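Local coordinates for protein paenibacillus xanthan lyase (Paenibacillus, PDB 6F2P) that cleaves the polysaccharide xanthan as a lyase of polysaccharide lyase family 8, probably by beta-elimination, at residues Asp4-Met16 against Ala238-Gln250. Residues are numbered along the deposited sequence; the frame is centred on the assembly and turned at random.
Sequences DEFDTLREKYKAM and ADLIFILNGSSWQ
Lys12 hydrogen-bonds to the carbonyls of Phe242 and Ile243, and Glu5 to Ser248, illustrating how a helix C-terminus and the turns after it can be met by side chains of a partner helix as well as by their own chain. Lys12 takes the helix end: its extended chain, leaving with CG anti to the backbone N (chi1 -165°), carries NZ to 2.9 Å from Phe242 O, in the carbonyl plane, and to Ile243 O at 3.3 Å, there from above the plane. The same ammonium stands over one face of the Phe242 ring, a cation-pi contact at 5.0 Å from NZ to the centroid. A methionine in place of Lys12 would probably leave both carbonyls without this donor and the helix end without its compensating charge. Glu5 takes the turn: Ser248 N points almost straight at Glu5 OE2 (2.8 Å, 173°), while Ser248 OG lies within hydrogen-bonding distance of both carboxylate oxygens. Within the turn, Ser247 OG donates to Leu244 O and accepts from Trp249 N, an ST turn.

Apolar contacts accompany these polar ones. Leu9 CD1 meets the edge of the Trp249 indole, 3.7 Å from CZ3, and the Phe6 ring plane is nearly parallel to that of the indole's six-membered ring but slid aside, with little overlap. Farther along, Met16 SD approaches the Phe242 edge in a Met-aromatic contact, and Tyr13 CD1 packs against Ile243 CD1.

Helices 4-16 and 238-244 cross at 136° between their N-to-C directions, with a closest axis approach of 10.2 Å, within the alpha-helical part of the lyase. Helix 168-184 receives Leu9 and Tyr13, whose hydroxyl bonds Asp136; helix 188-197 touches Trp249, and helix 292-307 brings Arg305 to Met16 and Phe242.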
loop_
_atom_site.group_PDB
_atom_site.type_symbol
_atom_site.label_atom_id
_atom_site.label_comp_id
_atom_site.label_asym_id
_atom_site.label_seq_id
_atom_site.Cartn_x
_atom_site.Cartn_y
_atom_site.Cartn_z
ATOM N N ASP A 4 -12.347 47.097 -13.355
ATOM C CA ASP A 4 -13.397 46.223 -13.855
ATOM C C ASP A 4 -13.094 44.727 -13.847
ATOM O O ASP A 4 -14.016 43.930 -13.708
ATOM C CB ASP A 4 -13.946 46.707 -15.201
ATOM C CG ASP A 4 -15.027 47.762 -15.034
ATOM O OD1 ASP A 4 -16.207 47.387 -14.845
ATOM O OD2 ASP A 4 -14.698 48.969 -15.071
ATOM N N GLU A 5 -11.831 44.326 -13.963
ATOM C CA GLU A 5 -11.559 42.893 -13.871
ATOM C C GLU A 5 -11.747 42.434 -12.434
ATOM O O GLU A 5 -12.288 41.357 -12.167
ATOM C CB GLU A 5 -10.174 42.507 -14.385
ATOM C CG GLU A 5 -9.985 40.990 -14.420
ATOM C CD GLU A 5 -8.739 40.542 -15.160
ATOM O OE1 GLU A 5 -8.035 41.394 -15.749
ATOM O OE2 GLU A 5 -8.466 39.319 -15.153
ATOM N N PHE A 6 -11.301 43.271 -11.510
ATOM C CA PHE A 6 -11.569 43.054 -10.099
ATOM C C PHE A 6 -13.068 43.074 -9.813
ATOM O O PHE A 6 -13.575 42.201 -9.115
ATOM C CB PHE A 6 -10.863 44.116 -9.281
ATOM C CG PHE A 6 -9.374 44.103 -9.441
ATOM C CD1 PHE A 6 -8.630 43.019 -9.015
ATOM C CD2 PHE A 6 -8.715 45.178 -10.003
ATOM C CE1 PHE A 6 -7.254 43.011 -9.148
ATOM C CE2 PHE A 6 -7.340 45.176 -10.138
ATOM C CZ PHE A 6 -6.608 44.091 -9.710
ATOM N N ASP A 7 -13.773 44.059 -10.367
ATOM C CA ASP A 7 -15.220 44.148 -10.200
ATOM C C ASP A 7 -15.896 42.864 -10.650
ATOM O O ASP A 7 -16.840 42.398 -10.017
ATOM C CB ASP A 7 -15.811 45.340 -10.972
ATOM C CG ASP A 7 -15.318 46.686 -10.450
ATOM O OD1 ASP A 7 -15.140 46.831 -9.218
ATOM O OD2 ASP A 7 -15.093 47.597 -11.279
ATOM N N THR A 8 -15.399 42.287 -11.736
ATOM C CA THR A 8 -16.002 41.091 -12.306
ATOM C C THR A 8 -15.812 39.891 -11.393
ATOM O O THR A 8 -16.749 39.118 -11.157
ATOM C CB THR A 8 -15.409 40.774 -13.683
ATOM O OG1 THR A 8 -15.739 41.826 -14.590
ATOM C CG2 THR A 8 -15.992 39.493 -14.214
ATOM N N LEU A 9 -14.591 39.748 -10.884
ATOM C CA LEU A 9 -14.261 38.663 -9.972
ATOM C C LEU A 9 -15.046 38.817 -8.678
ATOM O O LEU A 9 -15.677 37.864 -8.219
ATOM C CB LEU A 9 -12.759 38.627 -9.681
ATOM C CG LEU A 9 -11.858 38.232 -10.848
ATOM C CD1 LEU A 9 -10.397 38.221 -10.416
ATOM C CD2 LEU A 9 -12.274 36.878 -11.389
ATOM N N ARG A 10 -15.020 40.022 -8.109
ATOM C CA ARG A 10 -15.737 40.310 -6.868
ATOM C C ARG A 10 -17.216 39.946 -6.981
ATOM O O ARG A 10 -17.803 39.407 -6.042
ATOM C CB ARG A 10 -15.578 41.775 -6.454
ATOM C CG ARG A 10 -16.182 42.082 -5.082
ATOM C CD ARG A 10 -16.272 43.581 -4.781
ATOM N NE ARG A 10 -17.103 44.277 -5.763
ATOM C CZ ARG A 10 -16.632 45.124 -6.677
ATOM N NH1 ARG A 10 -17.460 45.697 -7.539
ATOM N NH2 ARG A 10 -15.337 45.403 -6.726
ATOM N N GLU A 11 -17.804 40.207 -8.142
ATOM C CA GLU A 11 -19.218 39.914 -8.349
ATOM C C GLU A 11 -19.444 38.424 -8.461
ATOM O O GLU A 11 -20.462 37.895 -8.004
ATOM C CB GLU A 11 -19.739 40.631 -9.588
ATOM C CG GLU A 11 -19.891 42.127 -9.386
ATOM C CD GLU A 11 -20.053 42.886 -10.685
ATOM O OE1 GLU A 11 -20.091 42.247 -11.760
ATOM O OE2 GLU A 11 -20.142 44.128 -10.629
ATOM N N LYS A 12 -18.482 37.747 -9.076
ATOM C CA LYS A 12 -18.519 36.298 -9.185
ATOM C C LYS A 12 -18.465 35.668 -7.790
ATOM O O LYS A 12 -19.208 34.734 -7.492
ATOM C CB LYS A 12 -17.344 35.827 -10.020
ATOM C CG LYS A 12 -17.448 34.407 -10.505
ATOM C CD LYS A 12 -16.086 33.977 -10.987
ATOM C CE LYS A 12 -16.150 32.740 -11.844
ATOM N NZ LYS A 12 -14.892 32.663 -12.646
ATOM N N TYR A 13 -17.601 36.210 -6.933
ATOM C CA TYR A 13 -17.398 35.686 -5.581
ATOM C C TYR A 13 -18.618 35.918 -4.722
ATOM O O TYR A 13 -19.069 35.019 -4.008
ATOM C CB TYR A 13 -16.193 36.355 -4.914
ATOM C CG TYR A 13 -15.782 35.702 -3.612
ATOM C CD1 TYR A 13 -15.407 34.369 -3.583
ATOM C CD2 TYR A 13 -15.752 36.416 -2.421
ATOM C CE1 TYR A 13 -15.024 33.754 -2.407
ATOM C CE2 TYR A 13 -15.367 35.810 -1.232
ATOM C CZ TYR A 13 -15.006 34.471 -1.233
ATOM O OH TYR A 13 -14.620 33.834 -0.069
ATOM N N LYS A 14 -19.134 37.142 -4.792
ATOM C CA LYS A 14 -20.314 37.523 -4.039
ATOM C C LYS A 14 -21.467 36.608 -4.412
ATOM O O LYS A 14 -22.177 36.104 -3.539
ATOM C CB LYS A 14 -20.674 38.985 -4.289
ATOM C CG LYS A 14 -21.972 39.414 -3.632
ATOM C CD LYS A 14 -22.150 40.917 -3.657
ATOM C CE LYS A 14 -23.595 41.295 -3.369
ATOM N NZ LYS A 14 -23.732 42.761 -3.173
ATOM N N ALA A 15 -21.631 36.362 -5.707
ATOM C CA ALA A 15 -22.641 35.414 -6.172
ATOM C C ALA A 15 -22.444 33.986 -5.617
ATOM O O ALA A 15 -23.411 33.245 -5.438
ATOM C CB ALA A 15 -22.687 35.407 -7.673
ATOM N N MET A 16 -21.206 33.592 -5.336
ATOM C CA MET A 16 -20.988 32.303 -4.671
ATOM C C MET A 16 -21.483 32.374 -3.231
ATOM O O MET A 16 -22.064 31.424 -2.707
ATOM C CB MET A 16 -19.511 31.908 -4.674
ATOM C CG MET A 16 -18.881 31.780 -6.044
ATOM S SD MET A 16 -17.086 31.632 -5.929
ATOM C CE MET A 16 -16.916 29.922 -5.418
ATOM N N ALA A 238 -10.572 23.783 -5.303
ATOM C CA ALA A 238 -11.629 23.826 -6.300
ATOM C C ALA A 238 -12.280 25.209 -6.327
ATOM O O ALA A 238 -12.712 25.674 -7.378
ATOM C CB ALA A 238 -12.663 22.744 -6.035
ATOM N N ASP A 239 -12.343 25.874 -5.175
ATOM C CA ASP A 239 -12.957 27.194 -5.130
ATOM C C ASP A 239 -12.038 28.241 -5.735
ATOM O O ASP A 239 -12.483 29.072 -6.521
ATOM C CB ASP A 239 -13.385 27.585 -3.710
ATOM C CG ASP A 239 -14.774 27.073 -3.357
ATOM O OD1 ASP A 239 -15.428 26.451 -4.224
ATOM O OD2 ASP A 239 -15.219 27.301 -2.213
ATOM N N LEU A 240 -10.757 28.191 -5.384
ATOM C CA LEU A 240 -9.796 29.128 -5.954
ATOM C C LEU A 240 -9.706 29.005 -7.468
ATOM O O LEU A 240 -9.660 30.012 -8.176
ATOM C CB LEU A 240 -8.418 28.934 -5.348
ATOM C CG LEU A 240 -8.060 29.985 -4.305
ATOM C CD1 LEU A 240 -6.588 29.898 -3.986
ATOM C CD2 LEU A 240 -8.422 31.373 -4.806
ATOM N N ILE A 241 -9.684 27.774 -7.963
ATOM C CA ILE A 241 -9.661 27.553 -9.400
ATOM C C ILE A 241 -10.891 28.175 -10.053
ATOM O O ILE A 241 -10.773 28.872 -11.061
ATOM C CB ILE A 241 -9.560 26.058 -9.748
ATOM C CG1 ILE A 241 -8.143 25.552 -9.498
ATOM C CG2 ILE A 241 -9.953 25.805 -11.193
ATOM C CD1 ILE A 241 -8.081 24.045 -9.385
ATOM N N PHE A 242 -12.059 27.943 -9.458
ATOM C CA PHE A 242 -13.316 28.443 -10.008
ATOM C C PHE A 242 -13.373 29.971 -10.059
ATOM O O PHE A 242 -13.793 30.542 -11.061
ATOM C CB PHE A 242 -14.496 27.908 -9.206
ATOM C CG PHE A 242 -15.816 28.498 -9.600
ATOM C CD1 PHE A 242 -16.544 27.960 -10.645
ATOM C CD2 PHE A 242 -16.347 29.585 -8.909
ATOM C CE1 PHE A 242 -17.769 28.498 -11.010
ATOM C CE2 PHE A 242 -17.574 30.128 -9.268
ATOM C CZ PHE A 242 -18.284 29.583 -10.320
ATOM N N ILE A 243 -12.963 30.625 -8.976
ATOM C CA ILE A 243 -12.993 32.084 -8.901
ATOM C C ILE A 243 -12.041 32.715 -9.918
ATOM O O ILE A 243 -12.417 33.608 -10.691
ATOM C CB ILE A 243 -12.634 32.577 -7.472
ATOM C CG1 ILE A 243 -13.639 32.035 -6.458
ATOM C CG2 ILE A 243 -12.593 34.102 -7.394
ATOM C CD1 ILE A 243 -13.161 32.103 -5.026
ATOM N N LEU A 244 -10.806 32.227 -9.921
ATOM C CA LEU A 244 -9.755 32.811 -10.735
ATOM C C LEU A 244 -9.884 32.442 -12.207
ATOM O O LEU A 244 -9.276 33.079 -13.065
ATOM C CB LEU A 244 -8.397 32.368 -10.206
ATOM C CG LEU A 244 -8.141 32.838 -8.779
ATOM C CD1 LEU A 244 -6.822 32.280 -8.261
ATOM C CD2 LEU A 244 -8.140 34.349 -8.742
ATOM N N ASN A 245 -10.684 31.417 -12.485
ATOM C CA ASN A 245 -10.771 30.826 -13.817
ATOM C C ASN A 245 -11.176 31.814 -14.895
ATOM O O ASN A 245 -12.192 32.485 -14.776
ATOM C CB ASN A 245 -11.749 29.654 -13.802
ATOM C CG ASN A 245 -11.963 29.055 -15.171
ATOM O OD1 ASN A 245 -13.094 28.986 -15.652
ATOM N ND2 ASN A 245 -10.875 28.616 -15.811
ATOM N N GLY A 246 -10.373 31.897 -15.949
ATOM C CA GLY A 246 -10.653 32.813 -17.037
ATOM C C GLY A 246 -10.001 34.172 -16.862
ATOM O O GLY A 246 -9.926 34.949 -17.813
ATOM N N SER A 247 -9.512 34.454 -15.657
ATOM C CA SER A 247 -8.949 35.763 -15.345
ATOM C C SER A 247 -7.447 35.815 -15.540
ATOM O O SER A 247 -6.790 34.798 -15.738
ATOM C CB SER A 247 -9.220 36.129 -13.889
ATOM O OG SER A 247 -8.091 35.796 -13.099
ATOM N N SER A 248 -6.902 37.020 -15.431
ATOM C CA SER A 248 -5.468 37.235 -15.543
ATOM C C SER A 248 -4.696 36.417 -14.515
ATOM O O SER A 248 -3.536 36.093 -14.723
ATOM C CB SER A 248 -5.152 38.719 -15.361
ATOM O OG SER A 248 -6.000 39.529 -16.159
ATOM N N TRP A 249 -5.344 36.082 -13.404
ATOM C CA TRP A 249 -4.669 35.373 -12.320
ATOM C C TRP A 249 -5.160 33.938 -12.202
ATOM O O TRP A 249 -5.002 33.302 -11.163
ATOM C CB TRP A 249 -4.831 36.132 -10.993
ATOM C CG TRP A 249 -4.495 37.587 -11.164
ATOM C CD1 TRP A 249 -3.243 38.146 -11.226
ATOM C CD2 TRP A 249 -5.421 38.661 -11.352
ATOM N NE1 TRP A 249 -3.342 39.504 -11.426
ATOM C CE2 TRP A 249 -4.667 39.844 -11.510
ATOM C CE3 TRP A 249 -6.817 38.738 -11.396
ATOM C CZ2 TRP A 249 -5.263 41.087 -11.706
ATOM C CZ3 TRP A 249 -7.410 39.974 -11.595
ATOM C CH2 TRP A 249 -6.633 41.131 -11.747
ATOM N N GLN A 250 -5.740 33.422 -13.278
ATOM C CA GLN A 250 -6.209 32.048 -13.283
ATOM C C GLN A 250 -5.061 31.083 -13.039
ATOM O O GLN A 250 -3.887 31.420 -13.242
ATOM C CB GLN A 250 -6.872 31.706 -14.601
ATOM C CG GLN A 250 -5.897 31.344 -15.686
ATOM C CD GLN A 250 -6.530 31.439 -17.048
ATOM O OE1 GLN A 250 -6.148 32.286 -17.853
ATOM N NE2 GLN A 250 -7.515 30.578 -17.314
#